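Local coordinates for siderophore biosynthesis lipase/esterase, putative (Aspergillus fumigatus, PDB 6GUP), which hydrolyses the ester bonds of the siderophore fusarinine C, yielding three fusarinine molecules and iron, but leaves triacetylfusarinine C uncut, at residues 23-28 with 68-74; 116-122 with 157-163; 241-246 with 255-260; 83-87 with 248-252; 170-174 with 287-293. One frame throughout, in Å; residues are numbered along the deposited sequence.

From the N terminus, contact 1 closes first, joining strand 24-28 to strand 67-72 near one side of the central sheet. Contact 4 opens next at the start of helix 86-108 and closes only at residues 248-252. Within that loop nests contact 2, which pairs strands 117-122 and 159-163 of the same sheet; Met162 of contact 2 packs on Phe252 of contact 4. Contact 5 opens on helix 168-178, crosses contact 4 and closes in the loop after strand 278-283. Contact 3, a surface turn between helices 231-238 and 258-262, nests inside contact 5 and crosses contact 4, with Leu256 against the backbone of Asp250 and Leu251.

Contact 1 of 5, residues 23-28 with 68-74; sequences LVTFEY and SLFTLTL
Thr25 and Phe26 both donate to one carbonyl, Thr71 O, and reach it from opposite faces of its plane. The hydroxyl bond, Thr25 OG1 to Thr71 O, is 2.6 Å, its donor standing above the carbonyl plane; with OG1 anti to the backbone N (chi1 180°), it is turned onto this oxygen. Phe26 N supplies the second donor at 2.8 Å to Thr71 O, and Thr71 N answers to Phe26 O, an antiparallel hydrogen-bonded pair. Near Val24 a side chain stands in for a backbone acceptor: Val24 N gives a nearly straight bond to Thr73 OG1 (3.0 Å, 168°), while Thr73 N returns one to Val24 O. At the other end Tyr28 N donates to Leu69 O, and a water accepts from Leu69 N and donates to Tyr28 O. Glu27 OE2 receives Ser68 OG at 3.0 Å on its anti side; Lys104 also bonds that hydroxyl, and His17 holds Glu27 OE1. Glu27 CG lies over the Phe70 ring, 3.9 Å from its centroid. Leu69 CD2 and Phe26 CE2 cover opposite faces of the Tyr28 ring. Thr71 OG1 is buried with no partner in the model. Strands 12-18 and 37-42 extend the sheet beyond this pair; helix 86-108 packs on Glu27 and Leu72, helix 55-61 on Tyr28, Leu69 and Thr71, and Leu16 of the second subunit on Phe26.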
# COMPACT_ATOMS: atom_id res chain seq x y z
N LEU A 23 -5.03 3.21 -7.46
CA LEU A 23 -5.47 3.19 -6.06
C LEU A 23 -6.75 2.38 -5.86
O LEU A 23 -7.64 2.41 -6.71
CB LEU A 23 -5.65 4.62 -5.54
CG LEU A 23 -4.41 5.52 -5.67
CD1 LEU A 23 -4.76 6.98 -5.43
CD2 LEU A 23 -3.31 5.07 -4.73
N VAL A 24 -6.83 1.69 -4.72
CA VAL A 24 -7.93 0.77 -4.42
C VAL A 24 -8.65 1.13 -3.12
O VAL A 24 -8.09 1.78 -2.24
CB VAL A 24 -7.47 -0.71 -4.34
CG1 VAL A 24 -6.96 -1.18 -5.69
CG2 VAL A 24 -6.42 -0.94 -3.26
N THR A 25 -9.91 0.68 -3.03
CA THR A 25 -10.67 0.74 -1.79
C THR A 25 -11.36 -0.61 -1.57
O THR A 25 -11.96 -1.16 -2.49
CB THR A 25 -11.68 1.92 -1.77
OG1 THR A 25 -12.40 1.92 -0.53
CG2 THR A 25 -12.67 1.87 -2.93
N PHE A 26 -11.22 -1.14 -0.35
CA PHE A 26 -11.78 -2.45 0.01
C PHE A 26 -13.08 -2.28 0.79
O PHE A 26 -13.08 -1.68 1.86
CB PHE A 26 -10.77 -3.26 0.83
CG PHE A 26 -11.33 -4.54 1.38
CD1 PHE A 26 -11.57 -5.62 0.54
CD2 PHE A 26 -11.62 -4.67 2.74
CE1 PHE A 26 -12.10 -6.81 1.05
CE2 PHE A 26 -12.14 -5.85 3.25
CZ PHE A 26 -12.38 -6.92 2.40
N GLU A 27 -14.16 -2.83 0.25
CA GLU A 27 -15.48 -2.79 0.88
C GLU A 27 -15.69 -4.07 1.67
O GLU A 27 -15.60 -5.16 1.11
CB GLU A 27 -16.57 -2.67 -0.19
CG GLU A 27 -17.98 -2.52 0.35
CD GLU A 27 -19.04 -2.44 -0.73
OE1 GLU A 27 -18.75 -2.77 -1.90
OE2 GLU A 27 -20.19 -2.06 -0.41
N TYR A 28 -16.01 -3.95 2.96
CA TYR A 28 -16.28 -5.10 3.82
C TYR A 28 -17.73 -5.50 3.60
O TYR A 28 -18.63 -4.68 3.81
CB TYR A 28 -16.06 -4.77 5.30
CG TYR A 28 -14.62 -4.52 5.69
CD1 TYR A 28 -13.95 -3.37 5.27
CD2 TYR A 28 -13.93 -5.43 6.49
CE1 TYR A 28 -12.64 -3.13 5.64
CE2 TYR A 28 -12.61 -5.19 6.86
CZ TYR A 28 -11.97 -4.04 6.43
OH TYR A 28 -10.66 -3.81 6.79
N SER A 68 -22.20 0.06 4.67
CA SER A 68 -21.06 -0.80 4.36
C SER A 68 -19.76 -0.02 4.61
O SER A 68 -19.67 1.17 4.32
CB SER A 68 -21.11 -1.31 2.91
OG SER A 68 -20.81 -0.29 1.98
N LEU A 69 -18.77 -0.72 5.16
CA LEU A 69 -17.50 -0.12 5.55
C LEU A 69 -16.51 -0.20 4.39
O LEU A 69 -16.37 -1.25 3.76
CB LEU A 69 -16.93 -0.86 6.76
CG LEU A 69 -15.56 -0.45 7.32
CD1 LEU A 69 -15.59 0.97 7.85
CD2 LEU A 69 -15.13 -1.41 8.41
N PHE A 70 -15.83 0.92 4.11
CA PHE A 70 -14.73 0.98 3.14
C PHE A 70 -13.44 1.39 3.84
O PHE A 70 -13.46 2.21 4.76
CB PHE A 70 -15.01 2.02 2.05
CG PHE A 70 -16.10 1.62 1.09
CD1 PHE A 70 -17.43 1.78 1.44
CD2 PHE A 70 -15.78 1.13 -0.17
CE1 PHE A 70 -18.44 1.43 0.54
CE2 PHE A 70 -16.78 0.79 -1.07
CZ PHE A 70 -18.11 0.93 -0.71
N THR A 71 -12.33 0.82 3.38
CA THR A 71 -10.98 1.31 3.68
C THR A 71 -10.29 1.54 2.35
O THR A 71 -10.76 1.03 1.33
CB THR A 71 -10.18 0.30 4.52
OG1 THR A 71 -10.12 -0.96 3.84
CG2 THR A 71 -10.82 0.11 5.89
N LEU A 72 -9.20 2.30 2.33
CA LEU A 72 -8.54 2.65 1.07
C LEU A 72 -7.03 2.84 1.15
O LEU A 72 -6.47 3.04 2.24
CB LEU A 72 -9.18 3.90 0.44
CG LEU A 72 -8.70 5.29 0.88
CD1 LEU A 72 -9.41 6.37 0.07
CD2 LEU A 72 -8.90 5.52 2.37
N THR A 73 -6.40 2.79 -0.02
CA THR A 73 -5.00 3.16 -0.20
C THR A 73 -4.92 4.56 -0.78
O THR A 73 -5.77 4.97 -1.57
CB THR A 73 -4.27 2.19 -1.15
OG1 THR A 73 -4.91 2.19 -2.44
CG2 THR A 73 -4.25 0.78 -0.58
N LEU A 74 -3.88 5.28 -0.36
CA LEU A 74 -3.53 6.58 -0.91
C LEU A 74 -2.11 6.45 -1.47
O LEU A 74 -1.50 5.38 -1.35
CB LEU A 74 -3.58 7.64 0.19
CG LEU A 74 -4.87 7.73 1.03
CD1 LEU A 74 -4.65 8.56 2.28
CD2 LEU A 74 -6.02 8.28 0.20
O HOH W 1 -19.30 -3.48 6.12

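Contact 2 of 5, residues 116-122 with 157-163; sequences KIVLMGH and LDGAIMQ
Strands 117-122 and 159-163 run parallel, their short axes 4.6 Å apart, and the central backbone bonds run between Leu119, Gly121, Gly159, Ile161 and Gln163. Ile161 N donates to Leu119 O, Gly121 N to Ile161 O, and Gln163 N to Gly121 O, the last at 2.8 Å. Leu119 N meets Gly159 O from well above the carbonyl plane, a longer bond of 3.2 Å. At the start of the pair a side chain takes over: Asp158 OD2 accepts from Ile117 N (3.0 Å, 165°), while Asp158 N donates back to Ile117 O.

Charge gathers at the same end. Asp158 OD1 forms a salt bridge with Arg275, and a water links it to Lys116 NZ, which itself stays 4.1 Å from Asp158 OD1, beyond a salt bridge.

Apolar packing covers both faces. Leu157 CD1 rests on Leu119 CB at 3.6 Å; on the other face Ile161 CD1 meets Val118 CG1, and the extended Met120 chain crosses Ile161 and ends with CE near Gln163 CB.

At the far end, His122 and Gln163 lie side by side with ring and amide planes 23° apart. His122 ND1 donates to Gln163 OE1 at 2.7 Å, the acceptor lying somewhat out of the ring plane. Tyr54 OH also bonds Gln163 OE1, and Gln163 NE2 reaches His327 O. These central parallel strands belong to the alpha/beta-hydrolase fold; Gly121 and His122 begin a Gly-X-Ser-X-Gly sequence consistent with a nucleophile elbow at Ser123.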
# COMPACT_ATOMS: atom_id res chain seq x y z
N LYS A 116 -25.86 8.15 1.95
CA LYS A 116 -25.15 9.03 2.88
C LYS A 116 -23.71 8.57 2.99
O LYS A 116 -23.43 7.37 2.93
CB LYS A 116 -25.82 9.01 4.26
CG LYS A 116 -27.20 9.65 4.25
CD LYS A 116 -27.64 10.06 5.65
CE LYS A 116 -29.01 10.73 5.61
NZ LYS A 116 -28.95 12.13 5.09
N ILE A 117 -22.81 9.53 3.14
CA ILE A 117 -21.38 9.26 3.23
C ILE A 117 -20.80 9.87 4.50
O ILE A 117 -21.01 11.05 4.78
CB ILE A 117 -20.57 9.83 2.04
CG1 ILE A 117 -21.32 9.72 0.69
CG2 ILE A 117 -19.21 9.14 1.99
CD1 ILE A 117 -21.12 8.43 -0.08
N VAL A 118 -20.04 9.06 5.23
CA VAL A 118 -19.35 9.49 6.45
C VAL A 118 -17.87 9.17 6.28
O VAL A 118 -17.52 8.07 5.86
CB VAL A 118 -19.91 8.77 7.69
CG1 VAL A 118 -19.13 9.15 8.95
CG2 VAL A 118 -21.39 9.10 7.87
N LEU A 119 -17.01 10.14 6.60
CA LEU A 119 -15.57 9.96 6.56
C LEU A 119 -15.05 9.80 7.99
O LEU A 119 -15.20 10.70 8.81
CB LEU A 119 -14.90 11.15 5.89
CG LEU A 119 -13.41 11.01 5.55
CD1 LEU A 119 -13.18 9.98 4.46
CD2 LEU A 119 -12.83 12.35 5.14
N MET A 120 -14.44 8.64 8.27
CA MET A 120 -13.87 8.36 9.59
C MET A 120 -12.34 8.33 9.49
O MET A 120 -11.79 7.67 8.61
CB MET A 120 -14.39 7.03 10.12
CG MET A 120 -13.91 6.70 11.53
SD MET A 120 -14.91 5.42 12.32
CE MET A 120 -14.12 5.35 13.92
N GLY A 121 -11.69 9.04 10.41
CA GLY A 121 -10.23 9.05 10.51
C GLY A 121 -9.77 8.32 11.76
O GLY A 121 -10.36 8.49 12.83
N HIS A 122 -8.73 7.51 11.62
CA HIS A 122 -8.14 6.75 12.72
C HIS A 122 -6.69 7.16 12.87
O HIS A 122 -5.94 7.16 11.89
CB HIS A 122 -8.27 5.25 12.43
CG HIS A 122 -7.30 4.39 13.18
ND1 HIS A 122 -7.53 3.96 14.47
CD2 HIS A 122 -6.10 3.86 12.82
CE1 HIS A 122 -6.51 3.21 14.87
NE2 HIS A 122 -5.64 3.14 13.89
N LEU A 157 -19.60 16.04 2.99
CA LEU A 157 -19.84 14.82 3.75
C LEU A 157 -21.11 14.96 4.59
O LEU A 157 -21.42 16.05 5.08
CB LEU A 157 -18.65 14.54 4.67
CG LEU A 157 -17.26 14.55 4.03
CD1 LEU A 157 -16.19 14.42 5.10
CD2 LEU A 157 -17.11 13.45 2.99
N ASP A 158 -21.83 13.85 4.76
CA ASP A 158 -22.98 13.79 5.66
C ASP A 158 -22.56 13.59 7.12
O ASP A 158 -23.35 13.79 8.03
CB ASP A 158 -23.94 12.68 5.24
CG ASP A 158 -24.50 12.90 3.85
OD1 ASP A 158 -25.40 13.75 3.69
OD2 ASP A 158 -24.05 12.21 2.91
N GLY A 159 -21.30 13.18 7.32
CA GLY A 159 -20.74 13.04 8.66
C GLY A 159 -19.23 12.97 8.64
O GLY A 159 -18.62 12.70 7.60
N ALA A 160 -18.62 13.21 9.80
CA ALA A 160 -17.17 13.12 9.96
C ALA A 160 -16.82 12.66 11.37
O ALA A 160 -17.32 13.21 12.35
CB ALA A 160 -16.52 14.46 9.65
N ILE A 161 -15.97 11.64 11.46
CA ILE A 161 -15.52 11.09 12.74
C ILE A 161 -13.99 11.13 12.79
O ILE A 161 -13.33 10.82 11.79
CB ILE A 161 -16.03 9.64 12.96
CG1 ILE A 161 -17.56 9.58 12.87
CG2 ILE A 161 -15.57 9.11 14.32
CD1 ILE A 161 -18.12 8.18 12.71
N MET A 162 -13.44 11.51 13.94
CA MET A 162 -12.00 11.46 14.18
C MET A 162 -11.73 10.65 15.45
O MET A 162 -12.13 11.06 16.54
CB MET A 162 -11.42 12.87 14.32
CG MET A 162 -11.67 13.76 13.11
SD MET A 162 -10.54 15.17 13.01
CE MET A 162 -11.12 16.20 14.34
N GLN A 163 -11.08 9.50 15.29
CA GLN A 163 -10.79 8.60 16.40
C GLN A 163 -9.33 8.76 16.82
O GLN A 163 -8.43 8.53 16.01
CB GLN A 163 -11.09 7.16 15.99
CG GLN A 163 -10.99 6.14 17.13
CD GLN A 163 -9.59 5.59 17.34
OE1 GLN A 163 -8.87 5.29 16.39
NE2 GLN A 163 -9.20 5.45 18.60
O HOH W 2 -27.17 14.40 5.67

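Contact 3 of 5, residues 241-246 with 255-260; sequences ESPESP and DLSDEQ
Gln260, half of a capping box that starts helix 258-262, also thrusts its amide into the turn made by residues 242-245. In the box, Gln260 N donates to OG of the N-cap residue Ser257, and Ser257 N returns a bond to Gln260 OE1 at 2.9 Å from above the amide carbonyl plane. With OE1 tied to its own helix start, the amide turns NE2 to the neighbouring loop. Beyond CG the Gln260 chain is extended (chi2 156°), which carries the nitrogen among the turn's carbonyls. NE2 makes a weak, bent bond to Ser242 O at 3.3 Å. Its approach to Pro243 O, 2.8 Å from NE2 of Gln260, has too poor an angle to count as a hydrogen bond. The Pro246 ring slides past the amide, CD lying 3.5 Å from Gln260 NE2. Its CG and CB also meet a methyl of Leu256, so that apolar packing lies next to the polar turn. The contact is on the protein surface and joins the loop after helix 231-238 to the next helix. The carboxylates of Glu241 and Asp255 come from opposite directions, their planes 52° apart. This like-charge approach would be unfavourable if both were ionised, but Arg169 forms a salt bridge with Asp255 through OD1 and probably offsets it. Glu241 OE2 lies 3.4 Å from Asp255 OD2.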
# COMPACT_ATOMS: atom_id res chain seq x y z
N GLU A 241 7.21 24.48 17.08
CA GLU A 241 5.96 25.09 16.66
C GLU A 241 6.06 26.57 16.94
O GLU A 241 6.51 26.97 18.02
CB GLU A 241 4.77 24.50 17.43
CG GLU A 241 4.82 24.67 18.95
CD GLU A 241 4.11 25.92 19.49
OE1 GLU A 241 3.21 26.46 18.83
OE2 GLU A 241 4.47 26.35 20.61
N SER A 242 5.70 27.39 15.97
CA SER A 242 5.69 28.82 16.21
C SER A 242 4.38 29.20 16.88
O SER A 242 3.32 28.77 16.41
CB SER A 242 5.92 29.60 14.92
OG SER A 242 4.76 29.78 14.15
N PRO A 243 4.44 29.97 17.98
CA PRO A 243 3.23 30.53 18.57
C PRO A 243 2.30 31.23 17.57
O PRO A 243 1.08 31.19 17.74
CB PRO A 243 3.77 31.52 19.60
CG PRO A 243 5.04 30.88 20.06
CD PRO A 243 5.61 30.17 18.87
N GLU A 244 2.87 31.86 16.54
CA GLU A 244 2.08 32.41 15.43
C GLU A 244 1.52 31.32 14.49
O GLU A 244 0.37 31.42 14.07
CB GLU A 244 2.87 33.47 14.64
CG GLU A 244 2.69 34.90 15.16
CD GLU A 244 3.01 35.06 16.63
OE1 GLU A 244 2.37 35.90 17.29
OE2 GLU A 244 3.91 34.35 17.14
N SER A 245 2.32 30.29 14.16
CA SER A 245 1.85 29.19 13.28
C SER A 245 2.63 27.84 13.33
O SER A 245 3.86 27.83 13.30
CB SER A 245 1.78 29.69 11.83
OG SER A 245 1.61 28.62 10.91
N PRO A 246 1.90 26.70 13.37
CA PRO A 246 2.44 25.33 13.31
C PRO A 246 2.58 24.74 11.90
O PRO A 246 2.23 25.39 10.91
CB PRO A 246 1.38 24.53 14.08
CG PRO A 246 0.12 25.23 13.74
CD PRO A 246 0.48 26.68 13.77
N ASP A 255 -1.31 23.04 22.86
CA ASP A 255 -0.85 24.42 23.07
C ASP A 255 -1.05 25.35 21.86
O ASP A 255 -0.49 26.46 21.84
CB ASP A 255 0.61 24.45 23.57
CG ASP A 255 1.60 23.91 22.54
OD1 ASP A 255 1.19 23.17 21.62
OD2 ASP A 255 2.80 24.23 22.66
N LEU A 256 -1.82 24.92 20.86
CA LEU A 256 -2.20 25.78 19.74
C LEU A 256 -3.17 26.85 20.22
O LEU A 256 -4.04 26.56 21.05
CB LEU A 256 -2.83 24.98 18.60
CG LEU A 256 -1.99 23.90 17.91
CD1 LEU A 256 -2.79 23.28 16.77
CD2 LEU A 256 -0.66 24.44 17.41
N SER A 257 -3.03 28.06 19.70
CA SER A 257 -3.89 29.18 20.08
C SER A 257 -5.28 29.06 19.46
O SER A 257 -5.49 28.29 18.52
CB SER A 257 -3.26 30.51 19.65
OG SER A 257 -3.21 30.62 18.24
N ASP A 258 -6.22 29.84 20.00
CA ASP A 258 -7.57 29.92 19.45
C ASP A 258 -7.59 30.51 18.03
O ASP A 258 -8.47 30.17 17.23
CB ASP A 258 -8.49 30.74 20.37
CG ASP A 258 -8.86 30.00 21.64
OD1 ASP A 258 -9.16 28.79 21.59
OD2 ASP A 258 -8.86 30.64 22.72
N GLU A 259 -6.63 31.39 17.73
CA GLU A 259 -6.44 31.89 16.36
C GLU A 259 -6.11 30.74 15.40
O GLU A 259 -6.68 30.66 14.32
CB GLU A 259 -5.33 32.95 16.30
CG GLU A 259 -5.46 33.89 15.10
CD GLU A 259 -4.12 34.32 14.53
OE1 GLU A 259 -3.26 34.79 15.30
OE2 GLU A 259 -3.94 34.21 13.29
N GLN A 260 -5.19 29.87 15.82
CA GLN A 260 -4.76 28.72 15.01
C GLN A 260 -5.86 27.67 14.83
O GLN A 260 -6.02 27.12 13.74
CB GLN A 260 -3.50 28.08 15.60
CG GLN A 260 -2.25 28.92 15.37
CD GLN A 260 -1.14 28.66 16.37
OE1 GLN A 260 -1.32 27.97 17.38
NE2 GLN A 260 0.03 29.23 16.10

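Contact 4 of 5, residues 83-87 with 248-252; sequences LGHLD and EDDLF
The His85 imidazole is approached by two acidic side chains, Glu248 and Asp249, both oblique to the ring. Leu86 CG, from the next residue, lies over one of its faces, toward the rim. The nearest ring approach is carbon to oxygen, His85 CE1 to Asp249 OD1 at 3.3 Å; ring and carboxylate planes are 39° apart, and the two side chains cross at about a right angle. His85 CG sits between the backbone N and the carbonyl carbon (chi1 74°), which swings the ring toward Asp249.

Glu248 reaches across to the backbone of 84-86. Its extended chain runs past Leu86 in the opposite direction, with CG 3.6 Å from Leu86 CD1, and delivers the carboxylate to the backbone just before helix 86-108. There Glu248 OE1 accepts a weak, bent bond from His85 N (3.3 Å, 128°) and lies 3.2 Å from Gly84 CA. Gly84 has a positive phi, which favours glycine. Farther along, Leu86 CD1 comes within 4.3 Å of Leu251 CD1. Asp249 has its strongest partner in Arg233 of helix 231-238, a salt bridge through OD2 that fixes it from outside the two segments; Leu83 crosses it at an angle, CD1 4.2 Å from Asp249 OD2.

The contact combines apolar packing on the stem of Glu248, where Leu86 makes the main direct contact, with a weak polar approach of its carboxylate to the backbone before the helix. The helix start may favour the ionised carboxylate, whereas Asp87, whose OD1 is bonded to His131, might oppose it.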
# COMPACT_ATOMS: atom_id res chain seq x y z
N LEU A 83 6.90 14.90 3.69
CA LEU A 83 6.10 16.04 4.16
C LEU A 83 5.33 16.64 2.99
O LEU A 83 5.70 16.46 1.83
CB LEU A 83 7.02 17.11 4.80
CG LEU A 83 6.50 18.51 5.17
CD1 LEU A 83 5.55 18.49 6.36
CD2 LEU A 83 7.68 19.43 5.48
N GLY A 84 4.25 17.36 3.30
CA GLY A 84 3.43 18.03 2.29
C GLY A 84 2.54 17.03 1.57
O GLY A 84 2.40 17.09 0.35
N HIS A 85 1.95 16.13 2.35
CA HIS A 85 1.18 15.00 1.81
C HIS A 85 -0.34 15.14 1.94
O HIS A 85 -1.08 14.45 1.23
CB HIS A 85 1.65 13.69 2.47
CG HIS A 85 1.21 13.52 3.89
ND1 HIS A 85 1.93 14.00 4.96
CD2 HIS A 85 0.11 12.92 4.41
CE1 HIS A 85 1.30 13.71 6.08
NE2 HIS A 85 0.19 13.05 5.78
N LEU A 86 -0.81 16.01 2.84
CA LEU A 86 -2.25 16.11 3.13
C LEU A 86 -3.10 16.62 1.96
O LEU A 86 -4.26 16.21 1.83
CB LEU A 86 -2.51 16.99 4.36
CG LEU A 86 -2.22 16.41 5.75
CD1 LEU A 86 -2.66 17.40 6.82
CD2 LEU A 86 -2.91 15.07 5.97
N ASP A 87 -2.55 17.50 1.12
CA ASP A 87 -3.26 17.98 -0.07
C ASP A 87 -3.56 16.86 -1.07
O ASP A 87 -4.68 16.77 -1.59
CB ASP A 87 -2.49 19.10 -0.79
CG ASP A 87 -2.61 20.46 -0.09
OD1 ASP A 87 -3.47 20.63 0.80
OD2 ASP A 87 -1.84 21.37 -0.46
N GLU A 248 1.96 21.60 8.87
CA GLU A 248 0.80 20.95 8.25
C GLU A 248 0.24 19.80 9.09
O GLU A 248 -0.98 19.66 9.24
CB GLU A 248 1.18 20.42 6.85
CG GLU A 248 0.09 19.66 6.12
CD GLU A 248 0.55 19.10 4.79
OE1 GLU A 248 1.41 18.20 4.80
OE2 GLU A 248 0.03 19.55 3.74
N ASP A 249 1.14 18.98 9.64
CA ASP A 249 0.76 17.82 10.46
C ASP A 249 0.21 18.23 11.82
O ASP A 249 -0.70 17.58 12.35
CB ASP A 249 1.96 16.89 10.67
CG ASP A 249 2.50 16.32 9.38
OD1 ASP A 249 1.69 16.02 8.47
OD2 ASP A 249 3.73 16.15 9.27
N ASP A 250 0.75 19.31 12.39
CA ASP A 250 0.44 19.71 13.76
C ASP A 250 -0.92 20.41 13.86
O ASP A 250 -1.01 21.63 14.04
CB ASP A 250 1.58 20.59 14.30
CG ASP A 250 1.51 20.78 15.81
OD1 ASP A 250 0.90 19.95 16.50
OD2 ASP A 250 2.09 21.78 16.30
N LEU A 251 -1.98 19.61 13.75
CA LEU A 251 -3.36 20.08 13.86
C LEU A 251 -3.93 19.91 15.27
O LEU A 251 -4.83 20.66 15.66
CB LEU A 251 -4.25 19.33 12.86
CG LEU A 251 -3.94 19.52 11.37
CD1 LEU A 251 -4.64 18.47 10.53
CD2 LEU A 251 -4.33 20.92 10.91
N PHE A 252 -3.41 18.94 16.02
CA PHE A 252 -4.03 18.48 17.27
C PHE A 252 -3.22 18.73 18.55
O PHE A 252 -3.52 18.14 19.59
CB PHE A 252 -4.36 16.98 17.14
CG PHE A 252 -5.16 16.64 15.91
CD1 PHE A 252 -6.38 17.26 15.66
CD2 PHE A 252 -4.70 15.69 14.99
CE1 PHE A 252 -7.12 16.95 14.53
CE2 PHE A 252 -5.44 15.38 13.86
CZ PHE A 252 -6.65 16.01 13.63

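Contact 5 of 5, residues 170-174 with 287-293; sequences EAIQW and QSVPAWV
Trp174 packs on the loop 287-293 in a largely apolar helix-to-loop contact of the alpha/beta-hydrolase fold. Helix 168-178 supplies one side; the loop follows strand 278-283 and comes directly after Asp286, which lies in a geometry consistent with the acid of a Ser-His-Asp triad. With CG anti to the backbone N (chi1 -172°), the Trp174 indole is laid across the loop. Pro290 CA makes a CH-pi contact over one face, 3.8 Å from the centroid of the five-membered ring, and Ala291 N and Val289 O lie over that same face. Gln287 O meets the indole edge in plane, 3.1 Å from Trp174 CD1. Trp292, in the type I turn from Pro290 to Val293, brings CZ3 to 3.6 Å from Trp174 CE3, the six-membered rings inclined at 79°. Ser288 O receives a CA-H...O contact from Ala171 CA at 3.3 Å. Glu170 OE2 has a direct partner in Ser254. One water gathers the polar ends: it donates to Glu170 OE2 and to Gln173 OE1, and accepts from Trp292 NE1, which lies 2.8 Å from the water oxygen.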
# COMPACT_ATOMS: atom_id res chain seq x y z
N GLU A 170 3.59 16.22 20.15
CA GLU A 170 3.41 16.01 21.59
C GLU A 170 3.61 14.55 22.01
O GLU A 170 3.99 14.30 23.16
CB GLU A 170 2.05 16.52 22.06
CG GLU A 170 1.99 18.04 22.15
CD GLU A 170 0.73 18.55 22.82
OE1 GLU A 170 -0.36 18.05 22.50
OE2 GLU A 170 0.84 19.47 23.65
N ALA A 171 3.37 13.61 21.11
CA ALA A 171 3.68 12.20 21.36
C ALA A 171 5.18 11.95 21.50
O ALA A 171 5.60 11.16 22.35
CB ALA A 171 3.10 11.31 20.26
N ILE A 172 5.98 12.63 20.68
CA ILE A 172 7.44 12.55 20.76
C ILE A 172 7.96 13.19 22.06
O ILE A 172 8.86 12.64 22.70
CB ILE A 172 8.13 13.15 19.51
CG1 ILE A 172 7.82 12.27 18.28
CG2 ILE A 172 9.64 13.24 19.70
CD1 ILE A 172 8.17 12.89 16.95
N GLN A 173 7.40 14.34 22.44
CA GLN A 173 7.70 14.98 23.73
C GLN A 173 7.46 14.04 24.92
O GLN A 173 8.24 14.03 25.88
CB GLN A 173 6.85 16.25 23.92
CG GLN A 173 7.25 17.42 23.03
CD GLN A 173 6.28 18.59 23.11
OE1 GLN A 173 5.40 18.63 23.97
NE2 GLN A 173 6.45 19.56 22.21
N TRP A 174 6.39 13.26 24.83
CA TRP A 174 6.03 12.27 25.86
C TRP A 174 6.95 11.05 25.84
O TRP A 174 7.26 10.50 26.90
CB TRP A 174 4.57 11.85 25.65
CG TRP A 174 3.95 10.99 26.71
CD1 TRP A 174 3.25 9.85 26.50
CD2 TRP A 174 3.95 11.21 28.13
NE1 TRP A 174 2.81 9.33 27.69
CE2 TRP A 174 3.22 10.15 28.71
CE3 TRP A 174 4.48 12.20 28.96
CZ2 TRP A 174 3.01 10.04 30.09
CZ3 TRP A 174 4.28 12.10 30.34
CH2 TRP A 174 3.55 11.02 30.89
N GLN A 287 -1.89 6.28 25.51
CA GLN A 287 -0.49 6.28 25.91
C GLN A 287 0.39 7.24 25.10
O GLN A 287 1.51 7.53 25.51
CB GLN A 287 0.09 4.85 25.88
CG GLN A 287 0.35 4.21 24.51
CD GLN A 287 -0.91 3.76 23.77
OE1 GLN A 287 -2.03 3.87 24.27
NE2 GLN A 287 -0.72 3.25 22.56
N SER A 288 -0.11 7.72 23.95
CA SER A 288 0.60 8.72 23.13
C SER A 288 0.42 10.16 23.61
O SER A 288 1.20 11.03 23.24
CB SER A 288 0.15 8.62 21.67
OG SER A 288 0.41 7.34 21.14
N VAL A 289 -0.61 10.42 24.42
CA VAL A 289 -0.92 11.78 24.87
C VAL A 289 -0.24 12.02 26.22
O VAL A 289 -0.40 11.21 27.14
CB VAL A 289 -2.45 11.98 25.00
CG1 VAL A 289 -2.77 13.40 25.46
CG2 VAL A 289 -3.12 11.69 23.66
N PRO A 290 0.54 13.12 26.34
CA PRO A 290 1.19 13.41 27.62
C PRO A 290 0.22 13.63 28.77
O PRO A 290 -0.89 14.13 28.56
CB PRO A 290 1.99 14.70 27.36
CG PRO A 290 1.99 14.91 25.89
CD PRO A 290 0.90 14.09 25.29
N ALA A 291 0.64 13.26 29.98
CA ALA A 291 -0.16 13.44 31.19
C ALA A 291 -0.37 14.92 31.56
O ALA A 291 -1.33 15.25 32.26
CB ALA A 291 0.46 12.68 32.36
N TRP A 292 0.52 15.79 31.09
CA TRP A 292 0.35 17.25 31.25
C TRP A 292 -0.74 17.88 30.36
O TRP A 292 -1.13 19.02 30.59
CB TRP A 292 1.69 18.00 31.09
CG TRP A 292 2.31 18.01 29.71
CD1 TRP A 292 1.95 18.80 28.65
CD2 TRP A 292 3.43 17.23 29.27
NE1 TRP A 292 2.76 18.54 27.57
CE2 TRP A 292 3.68 17.58 27.92
CE3 TRP A 292 4.24 16.25 29.87
CZ2 TRP A 292 4.70 16.99 27.17
CZ3 TRP A 292 5.26 15.67 29.12
CH2 TRP A 292 5.48 16.04 27.78
N VAL A 293 -1.24 17.14 29.37
CA VAL A 293 -2.34 17.60 28.51
C VAL A 293 -3.69 17.31 29.17
O VAL A 293 -3.97 16.16 29.53
CB VAL A 293 -2.30 16.91 27.12
CG1 VAL A 293 -3.46 17.38 26.24
CG2 VAL A 293 -0.97 17.18 26.42
O HOH W 3 3.10 19.80 25.08